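Side-chain contacts in lombricine kinase (PDB 3JPZ), which probably catalyses the reversible transfer of a phosphoryl group between ATP and the guanidino group of lombricine, as a member of the ATP:guanido phosphotransferase family: residues E67-F72 against Q262-L267; P96-S101 against E238-G243; R143-A148 against F212-N217; G60-D65 against S192-D197. All coordinates share one frame; numbering follows the deposited sequence.

Contact 1 of 4, residues E67-F72 against Q262-L267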
loop_
_atom_site.group_PDB
_atom_site.type_symbol
_atom_site.label_atom_id
_atom_site.label_comp_id
_atom_site.label_asym_id
_atom_site.label_seq_id
_atom_site.Cartn_x
_atom_site.Cartn_y
_atom_site.Cartn_z
ATOM N N GLU A 67 -10.708 7.052 -19.174
ATOM C CA GLU A 67 -11.040 8.459 -19.269
ATOM C C GLU A 67 -9.917 9.319 -18.695
ATOM O O GLU A 67 -9.803 10.500 -19.001
ATOM C CB GLU A 67 -12.358 8.724 -18.537
ATOM C CG GLU A 67 -13.614 8.260 -19.293
ATOM C CD GLU A 67 -13.887 6.758 -19.183
ATOM O OE1 GLU A 67 -13.090 6.026 -18.560
ATOM O OE2 GLU A 67 -14.914 6.300 -19.729
ATOM N N SER A 68 -9.080 8.713 -17.866
ATOM C CA SER A 68 -7.952 9.419 -17.275
ATOM C C SER A 68 -7.096 10.116 -18.321
ATOM O O SER A 68 -6.623 11.224 -18.101
ATOM C CB SER A 68 -7.083 8.454 -16.479
ATOM O OG SER A 68 -7.711 8.100 -15.265
ATOM N N TYR A 69 -6.892 9.472 -19.459
ATOM C CA TYR A 69 -6.028 10.034 -20.497
ATOM C C TYR A 69 -6.581 11.324 -21.105
ATOM O O TYR A 69 -5.828 12.172 -21.568
ATOM C CB TYR A 69 -5.759 8.985 -21.578
ATOM C CG TYR A 69 -4.794 7.918 -21.116
ATOM C CD1 TYR A 69 -3.425 8.127 -21.181
ATOM C CD2 TYR A 69 -5.247 6.719 -20.591
ATOM C CE1 TYR A 69 -2.537 7.165 -20.754
ATOM C CE2 TYR A 69 -4.368 5.752 -20.165
ATOM C CZ TYR A 69 -3.008 5.983 -20.251
ATOM O OH TYR A 69 -2.106 5.032 -19.829
ATOM N N GLU A 70 -7.896 11.491 -21.098
ATOM C CA GLU A 70 -8.460 12.709 -21.653
ATOM C C GLU A 70 -8.710 13.775 -20.577
ATOM O O GLU A 70 -8.352 14.926 -20.770
ATOM C CB GLU A 70 -9.725 12.413 -22.460
ATOM C CG GLU A 70 -10.745 11.561 -21.749
ATOM C CD GLU A 70 -12.123 11.670 -22.373
ATOM O OE1 GLU A 70 -12.213 11.697 -23.620
ATOM O OE2 GLU A 70 -13.116 11.730 -21.616
ATOM N N VAL A 71 -9.297 13.398 -19.446
ATOM C CA VAL A 71 -9.600 14.372 -18.398
ATOM C C VAL A 71 -8.322 15.014 -17.861
ATOM O O VAL A 71 -8.284 16.213 -17.589
ATOM C CB VAL A 71 -10.403 13.739 -17.245
ATOM C CG1 VAL A 71 -10.465 14.681 -16.044
ATOM C CG2 VAL A 71 -11.796 13.393 -17.717
ATOM N N PHE A 72 -7.278 14.210 -17.717
ATOM C CA PHE A 72 -5.963 14.713 -17.331
ATOM C C PHE A 72 -5.022 14.607 -18.514
ATOM O O PHE A 72 -3.839 14.312 -18.368
ATOM C CB PHE A 72 -5.461 13.928 -16.131
ATOM C CG PHE A 72 -6.488 13.806 -15.051
ATOM C CD1 PHE A 72 -6.868 14.920 -14.324
ATOM C CD2 PHE A 72 -7.119 12.600 -14.804
ATOM C CE1 PHE A 72 -7.833 14.822 -13.347
ATOM C CE2 PHE A 72 -8.082 12.498 -13.824
ATOM C CZ PHE A 72 -8.439 13.607 -13.097
ATOM N N GLN A 262 -7.311 5.805 -31.431
ATOM C CA GLN A 262 -6.499 6.013 -32.617
ATOM C C GLN A 262 -5.173 6.672 -32.270
ATOM O O GLN A 262 -4.165 6.417 -32.923
ATOM C CB GLN A 262 -7.275 6.883 -33.610
ATOM C CG GLN A 262 -6.767 6.840 -35.034
ATOM C CD GLN A 262 -7.774 7.420 -36.006
ATOM O OE1 GLN A 262 -8.480 8.376 -35.684
ATOM N NE2 GLN A 262 -7.847 6.845 -37.199
ATOM N N ARG A 263 -5.171 7.512 -31.238
ATOM C CA ARG A 263 -3.966 8.253 -30.867
ATOM C C ARG A 263 -2.941 7.413 -30.104
ATOM O O ARG A 263 -1.746 7.479 -30.382
ATOM C CB ARG A 263 -4.319 9.492 -30.037
ATOM C CG ARG A 263 -3.110 10.120 -29.341
ATOM C CD ARG A 263 -3.496 11.357 -28.536
ATOM N NE ARG A 263 -2.511 11.701 -27.508
ATOM C CZ ARG A 263 -1.282 12.142 -27.760
ATOM N NH1 ARG A 263 -0.457 12.440 -26.759
ATOM N NH2 ARG A 263 -0.878 12.282 -29.013
ATOM N N LEU A 264 -3.412 6.629 -29.146
ATOM C CA LEU A 264 -2.532 5.967 -28.196
ATOM C C LEU A 264 -2.526 4.456 -28.357
ATOM O O LEU A 264 -1.850 3.753 -27.610
ATOM C CB LEU A 264 -2.963 6.313 -26.774
ATOM C CG LEU A 264 -2.750 7.776 -26.405
ATOM C CD1 LEU A 264 -3.140 8.020 -24.950
ATOM C CD2 LEU A 264 -1.304 8.160 -26.661
ATOM N N GLY A 265 -3.271 3.958 -29.336
ATOM C CA GLY A 265 -3.400 2.529 -29.520
ATOM C C GLY A 265 -4.066 1.920 -28.308
ATOM O O GLY A 265 -5.043 2.460 -27.788
ATOM N N TYR A 266 -3.534 0.800 -27.842
ATOM C CA TYR A 266 -4.149 0.107 -26.725
ATOM C C TYR A 266 -3.855 0.817 -25.421
ATOM O O TYR A 266 -2.706 1.141 -25.107
ATOM C CB TYR A 266 -3.722 -1.362 -26.685
ATOM C CG TYR A 266 -4.342 -2.128 -27.823
ATOM C CD1 TYR A 266 -5.717 -2.323 -27.879
ATOM C CD2 TYR A 266 -3.566 -2.609 -28.869
ATOM C CE1 TYR A 266 -6.298 -2.997 -28.928
ATOM C CE2 TYR A 266 -4.137 -3.288 -29.922
ATOM C CZ TYR A 266 -5.509 -3.478 -29.946
ATOM O OH TYR A 266 -6.091 -4.155 -30.991
ATOM N N LEU A 267 -4.920 1.068 -24.675
ATOM C CA LEU A 267 -4.822 1.817 -23.443
ATOM C C LEU A 267 -4.568 0.881 -22.280
ATOM O O LEU A 267 -5.174 -0.180 -22.170
ATOM C CB LEU A 267 -6.100 2.621 -23.220
ATOM C CG LEU A 267 -6.323 3.763 -24.213
ATOM C CD1 LEU A 267 -7.795 4.143 -24.266
ATOM C CD2 LEU A 267 -5.465 4.974 -23.862
#

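Contact 2 of 4, residues P96-S101 against E238-G243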
loop_
_atom_site.group_PDB
_atom_site.type_symbol
_atom_site.label_atom_id
_atom_site.label_comp_id
_atom_site.label_asym_id
_atom_site.label_seq_id
_atom_site.Cartn_x
_atom_site.Cartn_y
_atom_site.Cartn_z
ATOM N N PRO A 96 -3.205 -1.141 -35.197
ATOM C CA PRO A 96 -2.647 -2.423 -34.758
ATOM C C PRO A 96 -2.350 -3.335 -35.939
ATOM O O PRO A 96 -3.140 -3.403 -36.876
ATOM C CB PRO A 96 -3.767 -3.025 -33.902
ATOM C CG PRO A 96 -4.667 -1.887 -33.565
ATOM C CD PRO A 96 -4.571 -0.930 -34.697
ATOM N N ASP A 97 -1.211 -4.015 -35.891
ATOM C CA ASP A 97 -0.849 -4.987 -36.912
ATOM C C ASP A 97 -0.441 -6.311 -36.265
ATOM O O ASP A 97 0.692 -6.480 -35.822
ATOM C CB ASP A 97 0.294 -4.453 -37.767
ATOM C CG ASP A 97 0.562 -5.319 -38.984
ATOM O OD1 ASP A 97 -0.122 -6.347 -39.147
ATOM O OD2 ASP A 97 1.454 -4.972 -39.781
ATOM N N LEU A 98 -1.384 -7.242 -36.206
ATOM C CA LEU A 98 -1.135 -8.567 -35.659
ATOM C C LEU A 98 -0.988 -9.597 -36.773
ATOM O O LEU A 98 -1.354 -10.760 -36.602
ATOM C CB LEU A 98 -2.298 -8.980 -34.747
ATOM C CG LEU A 98 -2.627 -7.997 -33.633
ATOM C CD1 LEU A 98 -3.872 -8.432 -32.828
ATOM C CD2 LEU A 98 -1.410 -7.838 -32.726
ATOM N N ASP A 99 -0.460 -9.172 -37.917
ATOM C CA ASP A 99 -0.412 -10.040 -39.086
ATOM C C ASP A 99 0.943 -10.729 -39.193
ATOM O O ASP A 99 1.881 -10.210 -39.806
ATOM C CB ASP A 99 -0.728 -9.258 -40.360
ATOM C CG ASP A 99 -0.927 -10.161 -41.557
ATOM O OD1 ASP A 99 -0.669 -11.377 -41.429
ATOM O OD2 ASP A 99 -1.336 -9.656 -42.623
ATOM N N ALA A 100 1.019 -11.911 -38.588
ATOM C CA ALA A 100 2.231 -12.715 -38.572
ATOM C C ALA A 100 2.752 -13.023 -39.969
ATOM O O ALA A 100 3.961 -13.044 -40.182
ATOM C CB ALA A 100 1.979 -14.005 -37.815
ATOM N N SER A 101 1.850 -13.269 -40.915
ATOM C CA SER A 101 2.257 -13.583 -42.287
ATOM C C SER A 101 3.116 -12.474 -42.903
ATOM O O SER A 101 3.857 -12.712 -43.857
ATOM C CB SER A 101 1.032 -13.854 -43.170
ATOM O OG SER A 101 0.383 -12.656 -43.565
ATOM N N GLU A 238 1.794 -15.486 -34.469
ATOM C CA GLU A 238 0.594 -15.934 -35.175
ATOM C C GLU A 238 -0.480 -16.324 -34.182
ATOM O O GLU A 238 -1.653 -15.998 -34.356
ATOM C CB GLU A 238 0.907 -17.135 -36.074
ATOM C CG GLU A 238 -0.255 -17.543 -36.993
ATOM C CD GLU A 238 -1.375 -18.309 -36.282
ATOM O OE1 GLU A 238 -1.107 -19.008 -35.272
ATOM O OE2 GLU A 238 -2.532 -18.222 -36.758
ATOM N N ARG A 239 -0.068 -17.054 -33.155
ATOM C CA ARG A 239 -0.967 -17.481 -32.095
ATOM C C ARG A 239 -1.374 -16.266 -31.277
ATOM O O ARG A 239 -2.520 -16.116 -30.891
ATOM C CB ARG A 239 -0.269 -18.521 -31.211
ATOM C CG ARG A 239 -0.977 -18.834 -29.902
ATOM C CD ARG A 239 -0.367 -20.060 -29.228
ATOM N NE ARG A 239 -0.558 -21.266 -30.028
ATOM C CZ ARG A 239 0.404 -21.886 -30.705
ATOM N NH1 ARG A 239 1.650 -21.425 -30.678
ATOM N NH2 ARG A 239 0.118 -22.976 -31.405
ATOM N N PHE A 240 -0.406 -15.400 -31.026
ATOM C CA PHE A 240 -0.620 -14.169 -30.292
ATOM C C PHE A 240 -1.801 -13.372 -30.857
ATOM O O PHE A 240 -2.756 -13.067 -30.149
ATOM C CB PHE A 240 0.674 -13.360 -30.378
ATOM C CG PHE A 240 0.640 -12.053 -29.661
ATOM C CD1 PHE A 240 0.849 -11.989 -28.290
ATOM C CD2 PHE A 240 0.456 -10.875 -30.366
ATOM C CE1 PHE A 240 0.846 -10.768 -27.630
ATOM C CE2 PHE A 240 0.454 -9.662 -29.716
ATOM C CZ PHE A 240 0.648 -9.609 -28.339
ATOM N N GLY A 241 -1.728 -13.040 -32.141
ATOM C CA GLY A 241 -2.758 -12.248 -32.784
ATOM C C GLY A 241 -4.046 -13.026 -32.975
ATOM O O GLY A 241 -5.135 -12.476 -32.871
ATOM N N ARG A 242 -3.916 -14.312 -33.268
ATOM C CA ARG A 242 -5.080 -15.170 -33.418
ATOM C C ARG A 242 -5.855 -15.216 -32.105
ATOM O O ARG A 242 -7.080 -15.105 -32.086
ATOM C CB ARG A 242 -4.645 -16.576 -33.832
ATOM C CG ARG A 242 -5.785 -17.579 -33.905
ATOM C CD ARG A 242 -5.433 -18.740 -34.824
ATOM N NE ARG A 242 -4.162 -19.364 -34.462
ATOM C CZ ARG A 242 -4.008 -20.209 -33.451
ATOM N NH1 ARG A 242 -5.046 -20.525 -32.690
ATOM N NH2 ARG A 242 -2.817 -20.733 -33.195
ATOM N N GLY A 243 -5.129 -15.361 -31.004
ATOM C CA GLY A 243 -5.737 -15.420 -29.689
ATOM C C GLY A 243 -6.374 -14.101 -29.289
ATOM O O GLY A 243 -7.479 -14.070 -28.751
#

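Contact 3 of 4, residues R143-A148 against F212-N217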
loop_
_atom_site.group_PDB
_atom_site.type_symbol
_atom_site.label_atom_id
_atom_site.label_comp_id
_atom_site.label_asym_id
_atom_site.label_seq_id
_atom_site.Cartn_x
_atom_site.Cartn_y
_atom_site.Cartn_z
ATOM N N ARG A 143 -14.907 -11.882 -15.154
ATOM C CA ARG A 143 -15.998 -12.661 -15.712
ATOM C C ARG A 143 -15.967 -12.558 -17.222
ATOM O O ARG A 143 -16.054 -13.558 -17.924
ATOM C CB ARG A 143 -17.349 -12.177 -15.206
ATOM C CG ARG A 143 -18.499 -12.987 -15.780
ATOM C CD ARG A 143 -19.848 -12.552 -15.237
ATOM N NE ARG A 143 -20.307 -11.306 -15.842
ATOM C CZ ARG A 143 -20.711 -11.186 -17.105
ATOM N NH1 ARG A 143 -20.703 -12.237 -17.918
ATOM N NH2 ARG A 143 -21.115 -10.008 -17.560
ATOM N N VAL A 144 -15.845 -11.334 -17.713
ATOM C CA VAL A 144 -15.843 -11.074 -19.140
ATOM C C VAL A 144 -14.729 -11.858 -19.829
ATOM O O VAL A 144 -14.971 -12.587 -20.785
ATOM C CB VAL A 144 -15.686 -9.565 -19.412
ATOM C CG1 VAL A 144 -15.414 -9.295 -20.877
ATOM C CG2 VAL A 144 -16.935 -8.818 -18.952
ATOM N N ILE A 145 -13.508 -11.717 -19.330
ATOM C CA ILE A 145 -12.363 -12.383 -19.935
ATOM C C ILE A 145 -12.484 -13.905 -19.826
ATOM O O ILE A 145 -12.223 -14.629 -20.778
ATOM C CB ILE A 145 -11.052 -11.904 -19.279
ATOM C CG1 ILE A 145 -10.901 -10.394 -19.477
ATOM C CG2 ILE A 145 -9.871 -12.632 -19.862
ATOM C CD1 ILE A 145 -9.746 -9.779 -18.716
ATOM N N THR A 146 -12.900 -14.387 -18.665
ATOM C CA THR A 146 -12.945 -15.825 -18.407
ATOM C C THR A 146 -14.031 -16.551 -19.220
ATOM O O THR A 146 -13.795 -17.647 -19.727
ATOM C CB THR A 146 -13.145 -16.114 -16.900
ATOM O OG1 THR A 146 -12.883 -17.495 -16.627
ATOM C CG2 THR A 146 -14.557 -15.774 -16.471
ATOM N N THR A 147 -15.210 -15.952 -19.360
ATOM C CA THR A 147 -16.271 -16.599 -20.134
ATOM C C THR A 147 -15.993 -16.458 -21.631
ATOM O O THR A 147 -16.323 -17.340 -22.420
ATOM C CB THR A 147 -17.683 -16.069 -19.784
ATOM O OG1 THR A 147 -18.655 -16.737 -20.598
ATOM C CG2 THR A 147 -17.789 -14.577 -20.010
ATOM N N ALA A 148 -15.360 -15.356 -22.015
ATOM C CA ALA A 148 -14.921 -15.179 -23.392
ATOM C C ALA A 148 -13.869 -16.232 -23.729
ATOM O O ALA A 148 -13.807 -16.734 -24.854
ATOM C CB ALA A 148 -14.358 -13.793 -23.587
ATOM N N PHE A 212 -0.050 -20.349 -24.687
ATOM C CA PHE A 212 -0.859 -19.143 -24.598
ATOM C C PHE A 212 -1.323 -18.990 -23.165
ATOM O O PHE A 212 -2.043 -19.836 -22.638
ATOM C CB PHE A 212 -2.056 -19.225 -25.547
ATOM C CG PHE A 212 -2.605 -17.886 -25.943
ATOM C CD1 PHE A 212 -1.811 -16.966 -26.605
ATOM C CD2 PHE A 212 -3.919 -17.550 -25.659
ATOM C CE1 PHE A 212 -2.316 -15.738 -26.972
ATOM C CE2 PHE A 212 -4.429 -16.325 -26.024
ATOM C CZ PHE A 212 -3.629 -15.416 -26.679
ATOM N N LEU A 213 -0.903 -17.898 -22.541
ATOM C CA LEU A 213 -1.079 -17.694 -21.112
ATOM C C LEU A 213 -1.810 -16.382 -20.868
ATOM O O LEU A 213 -1.524 -15.377 -21.492
ATOM C CB LEU A 213 0.281 -17.679 -20.420
ATOM C CG LEU A 213 0.321 -17.135 -18.990
ATOM C CD1 LEU A 213 -0.362 -18.092 -18.010
ATOM C CD2 LEU A 213 1.775 -16.885 -18.601
ATOM N N ILE A 214 -2.755 -16.401 -19.945
ATOM C CA ILE A 214 -3.598 -15.252 -19.693
ATOM C C ILE A 214 -3.565 -14.970 -18.201
ATOM O O ILE A 214 -3.863 -15.848 -17.404
ATOM C CB ILE A 214 -5.047 -15.544 -20.133
ATOM C CG1 ILE A 214 -5.109 -15.790 -21.646
ATOM C CG2 ILE A 214 -5.996 -14.426 -19.711
ATOM C CD1 ILE A 214 -4.779 -14.581 -22.494
ATOM N N TRP A 215 -3.159 -13.766 -17.816
ATOM C CA TRP A 215 -3.284 -13.329 -16.423
ATOM C C TRP A 215 -4.395 -12.308 -16.332
ATOM O O TRP A 215 -4.416 -11.337 -17.081
ATOM C CB TRP A 215 -2.026 -12.657 -15.905
ATOM C CG TRP A 215 -0.866 -13.538 -15.684
ATOM C CD1 TRP A 215 -0.841 -14.893 -15.716
ATOM C CD2 TRP A 215 0.453 -13.112 -15.348
ATOM N NE1 TRP A 215 0.427 -15.344 -15.437
ATOM C CE2 TRP A 215 1.239 -14.267 -15.203
ATOM C CE3 TRP A 215 1.047 -11.859 -15.150
ATOM C CZ2 TRP A 215 2.600 -14.209 -14.878
ATOM C CZ3 TRP A 215 2.401 -11.807 -14.831
ATOM C CH2 TRP A 215 3.156 -12.975 -14.694
ATOM N N ILE A 216 -5.300 -12.510 -15.394
ATOM C CA ILE A 216 -6.380 -11.568 -15.181
ATOM C C ILE A 216 -6.146 -10.783 -13.896
ATOM O O ILE A 216 -5.895 -11.353 -12.834
ATOM C CB ILE A 216 -7.743 -12.284 -15.140
ATOM C CG1 ILE A 216 -7.997 -12.993 -16.471
ATOM C CG2 ILE A 216 -8.868 -11.292 -14.845
ATOM C CD1 ILE A 216 -9.312 -13.712 -16.539
ATOM N N ASN A 217 -6.193 -9.464 -14.023
ATOM C CA ASN A 217 -6.254 -8.569 -12.884
ATOM C C ASN A 217 -4.992 -8.607 -12.028
ATOM O O ASN A 217 -5.042 -8.377 -10.826
ATOM C CB ASN A 217 -7.531 -8.835 -12.069
ATOM C CG ASN A 217 -8.777 -8.264 -12.748
ATOM O OD1 ASN A 217 -8.715 -7.220 -13.394
ATOM N ND2 ASN A 217 -9.902 -8.948 -12.618
#

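Contact 4 of 4, residues G60-D65 against S192-D197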
loop_
_atom_site.group_PDB
_atom_site.type_symbol
_atom_site.label_atom_id
_atom_site.label_comp_id
_atom_site.label_asym_id
_atom_site.label_seq_id
_atom_site.Cartn_x
_atom_site.Cartn_y
_atom_site.Cartn_z
ATOM N N GLY A 60 5.544 7.673 -12.308
ATOM C CA GLY A 60 4.718 8.135 -11.209
ATOM C C GLY A 60 3.291 8.459 -11.602
ATOM O O GLY A 60 2.495 8.902 -10.771
ATOM N N LEU A 61 2.968 8.258 -12.872
ATOM C CA LEU A 61 1.634 8.560 -13.378
ATOM C C LEU A 61 0.907 7.277 -13.737
ATOM O O LEU A 61 1.464 6.404 -14.386
ATOM C CB LEU A 61 1.722 9.462 -14.609
ATOM C CG LEU A 61 0.384 9.861 -15.227
ATOM C CD1 LEU A 61 -0.405 10.710 -14.243
ATOM C CD2 LEU A 61 0.589 10.603 -16.541
ATOM N N ILE A 62 -0.350 7.166 -13.331
ATOM C CA ILE A 62 -1.124 5.977 -13.645
ATOM C C ILE A 62 -2.601 6.317 -13.825
ATOM O O ILE A 62 -3.159 7.130 -13.099
ATOM C CB ILE A 62 -0.945 4.904 -12.560
ATOM C CG1 ILE A 62 -1.623 3.602 -12.990
ATOM C CG2 ILE A 62 -1.486 5.408 -11.231
ATOM C CD1 ILE A 62 -1.129 2.375 -12.254
ATOM N N ALA A 63 -3.222 5.715 -14.830
ATOM C CA ALA A 63 -4.628 5.962 -15.099
ATOM C C ALA A 63 -5.476 5.153 -14.149
ATOM O O ALA A 63 -5.237 3.964 -13.942
ATOM C CB ALA A 63 -4.962 5.609 -16.551
ATOM N N GLY A 64 -6.460 5.806 -13.551
ATOM C CA GLY A 64 -7.469 5.089 -12.802
ATOM C C GLY A 64 -8.459 4.449 -13.756
ATOM O O GLY A 64 -9.118 3.462 -13.426
ATOM N N ASP A 65 -8.566 5.018 -14.949
ATOM C CA ASP A 65 -9.506 4.531 -15.949
ATOM C C ASP A 65 -9.179 5.093 -17.331
ATOM O O ASP A 65 -8.277 5.915 -17.481
ATOM C CB ASP A 65 -10.949 4.861 -15.545
ATOM C CG ASP A 65 -11.262 6.362 -15.568
ATOM O OD1 ASP A 65 -10.366 7.186 -15.848
ATOM O OD2 ASP A 65 -12.433 6.722 -15.304
ATOM N N SER A 192 -0.406 2.718 -6.022
ATOM C CA SER A 192 -1.582 3.055 -6.833
ATOM C C SER A 192 -2.839 2.326 -6.350
ATOM O O SER A 192 -3.890 2.386 -6.991
ATOM C CB SER A 192 -1.336 2.733 -8.313
ATOM O OG SER A 192 -1.143 1.346 -8.517
ATOM N N ALA A 193 -2.720 1.653 -5.215
ATOM C CA ALA A 193 -3.780 0.802 -4.697
ATOM C C ALA A 193 -4.229 -0.183 -5.762
ATOM O O ALA A 193 -5.402 -0.522 -5.839
ATOM C CB ALA A 193 -4.958 1.643 -4.224
ATOM N N SER A 194 -3.293 -0.646 -6.584
ATOM C CA SER A 194 -3.631 -1.594 -7.632
ATOM C C SER A 194 -3.608 -3.034 -7.139
ATOM O O SER A 194 -3.917 -3.949 -7.894
ATOM C CB SER A 194 -2.700 -1.422 -8.827
ATOM O OG SER A 194 -3.037 -0.259 -9.559
ATOM N N VAL A 195 -3.265 -3.236 -5.871
ATOM C CA VAL A 195 -3.249 -4.585 -5.289
ATOM C C VAL A 195 -4.360 -4.813 -4.238
ATOM O O VAL A 195 -4.267 -5.703 -3.403
ATOM C CB VAL A 195 -1.857 -4.935 -4.687
ATOM C CG1 VAL A 195 -0.785 -4.915 -5.768
ATOM C CG2 VAL A 195 -1.474 -3.985 -3.572
ATOM N N ARG A 196 -5.428 -4.027 -4.310
ATOM C CA ARG A 196 -6.536 -4.158 -3.364
ATOM C C ARG A 196 -7.299 -5.469 -3.498
ATOM O O ARG A 196 -7.491 -5.977 -4.593
ATOM C CB ARG A 196 -7.518 -3.004 -3.545
ATOM C CG ARG A 196 -7.163 -1.753 -2.774
ATOM C CD ARG A 196 -7.977 -0.553 -3.253
ATOM N NE ARG A 196 -7.914 -0.442 -4.708
ATOM C CZ ARG A 196 -8.940 -0.640 -5.528
ATOM N NH1 ARG A 196 -10.153 -0.937 -5.057
ATOM N NH2 ARG A 196 -8.748 -0.529 -6.825
ATOM N N ASP A 197 -7.755 -5.987 -2.363
ATOM C CA ASP A 197 -8.574 -7.191 -2.313
ATOM C C ASP A 197 -7.892 -8.405 -2.920
ATOM O O ASP A 197 -8.560 -9.296 -3.433
ATOM C CB ASP A 197 -9.894 -6.953 -3.037
ATOM C CG ASP A 197 -10.477 -5.602 -2.738
ATOM O OD1 ASP A 197 -10.858 -5.369 -1.579
ATOM O OD2 ASP A 197 -10.544 -4.767 -3.663
#

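Contact 1 of 4, residues E67-F72 against Q262-L267
Where the N-terminal family region meets the C-terminal catalytic region, Y69 of the short helix 68-71 packs on L264 and L267 of the small antiparallel hairpin formed by strands 260-261 and 265-266. L264 sits in the tight connection between those strands, and L267 directly follows the second. The two leucines reach the ring in different ways. L267 lays its CD2 methyl over one face, in a CH-pi contact: CD2 is 4.1 Å from the centroid of the Y69 ring and 25° off the ring normal. It is displaced toward the rim, and the closest ring atom is Y69 CD2, 3.7 Å from L267 CD2. L264 approaches obliquely, its CD1 lying 3.8 Å from Y69 CD1. Y69 is turned to receive both, with CG anti to its own carbonyl carbon (chi1 -74°), which carries the ring off the helix toward the hairpin. Its phenol end is held separately, for Y69 OH is hydrogen-bonded to C268 O, the backbone carbonyl just beyond L267. F76 of helix 73-83 also meets the ring, the two ring planes being inclined at about 55°, and L264 touches I80 of that helix. Nearby, R263 forms a salt bridge with D77, a polar link beside the apolar one. No hydrogen bond joins the two segments. Their direct attraction is therefore dispersive, from two leucine methyls on a buried aromatic ring, while the bond from Y69 OH to C268 O probably limits movement of that ring relative to the hairpin.

Contact 2 of 4, residues P96-S101 against E238-G243
L98 has CG anti to its carbonyl carbon (chi1 -55°), and F240 has CG anti to the backbone N (chi1 -180°); together these settings bring the leucine's CD2 to the ring's edge. L98 CD2 lies near the ring plane, 4.0 Å from F240 CE2, and the two side chains run roughly at right angles. The remainder of L98 rests on bare helix backbone: its CB is 3.8 Å from G241 CA. With no side chain on G241, the chains approach until L98 CA and G241 CA are 4.9 Å apart. A100 makes a second close approach, with its CB 3.6 Å from E238 CA. The loop is shaped by an Asx turn in which D97 OD1 accepts from D99 N (3.1 Å). On the helix, R242 grips the E238 carboxylate side-on, its NE 3.0 Å from E238 OE2, an oxygen lying close to the guanidinium plane; R242 has a further salt bridge to D155. Segment 96-101 runs along one side of helix 233-252; the same helix places F240 on I118 and T120 of strand 113-122, and L98 also touches E333 of helix 333-355.

Contact 3 of 4, residues R143-A148 against F212-N217
I145 and I216 meet through methyl groups: I216 CD1 is 3.5 Å from I145 CG2, a tight approach for two methyls, and 3.7 Å from I145 CB. I216 CD1 thus lies against the branch point of I145, and the side chains slide past one another in opposite directions. I216 reaches this far because its chain is fully extended at chi2 (-179°), which sends CD1 out from the strand. The same methyl comes within 4.2 Å of T146 N, close to the helix backbone. Two residues earlier on the strand, I214 takes a lighter share, with its CG2 4.3 Å from I145 CG2. Residues 214 and 216 lie two apart on strand 212-216 and so offer their side chains on one face of the sheet; W215 between them points its CB away. Helix 135-149 lies across that face, running nearly antiparallel to the strand: the short segment axes approach to 9.8 Å at 156°. In the next shell, I145 touches M222, and I214 packs on V224 and W205 in the flanking strands and on L149 of the helix. Backbone hydrogen bonds between I214 and W205, I216 and G203, and W215 and R223 fix the strand between its neighbours. Just past it, N217 ND2 bonds to R138 O of the same helix and to A201 O. No hydrogen bond or charge pair joins the two segments, so the attraction between them is dispersion among branched aliphatic groups, and the polar link from strand end to helix, N217 ND2 to R138 O, lies beside it.

Contact 4 of 4, residues G60-D65 against S192-D197
S192 OG lies against the I62 side chain and is gripped by two polar partners: it accepts from S194 OG at 2.7 Å and is also hydrogen-bonded to L188 O, the helix carbonyl four residues back. With those bonds in place, it still comes within 3.9 Å of I62 CD1 as an ordinary van der Waals neighbour. The S192 CB is 4.0 Å from both I62 CG2 and I62 CD1, so the serine carbon sits against the two methyls. I62 offers them by holding CG1 anti to its backbone N (chi1 -173°) and extending CD1 toward the other segment. S194 OG is a more distant neighbour, 4.2 Å from I62 CD1. The serines follow the C-terminal end of helix 187-191, which closes in a Schellman motif with A193 at positive phi as its C-prime residue. A193 O in turn receives R196 NE at 2.8 Å, with an N-H...O angle of 155° and the donor in the carbonyl plane; the arginine's NH2 bonds to P130 O and C133 O. Segment 60-65 lies in the loop between helix 44-53 and helix 68-71, so this contact joins the N-terminal family region to the catalytic one. P50 of helix 44-53 packs on both I62 and S192, P131 on both I62 and S194, and K46 NZ is hydrogen-bonded to S192 O. Further along, D197 forms salt bridges with R135 and R138, and its backbone N bonds to D53 of the second subunit, whose Q49 reaches D197 OD1.

In the fold
Contacts 1 and 4 both join the N-terminal family region to the catalytic one and touch each other: S68 CB is 3.5 Å from A63 CB, and Y69 CE2 is 3.7 Å from the same atom. Contact 3 and the helix side of contact 2 belong to the catalytic region, and the two contacts meet where G243 CA is 3.7 Å from F212 CZ. Contact 1 reaches contact 2 through Y266 OH, 3.7 Å from P96 CG. No ADP is bound to this chain, but residues that bind it lie close to contacts 2 and 3: side chain to side chain, F240 is about 5 Å from R119, I214 about 7 Å from R223. I62 of contact 4 is about 11 Å from R223.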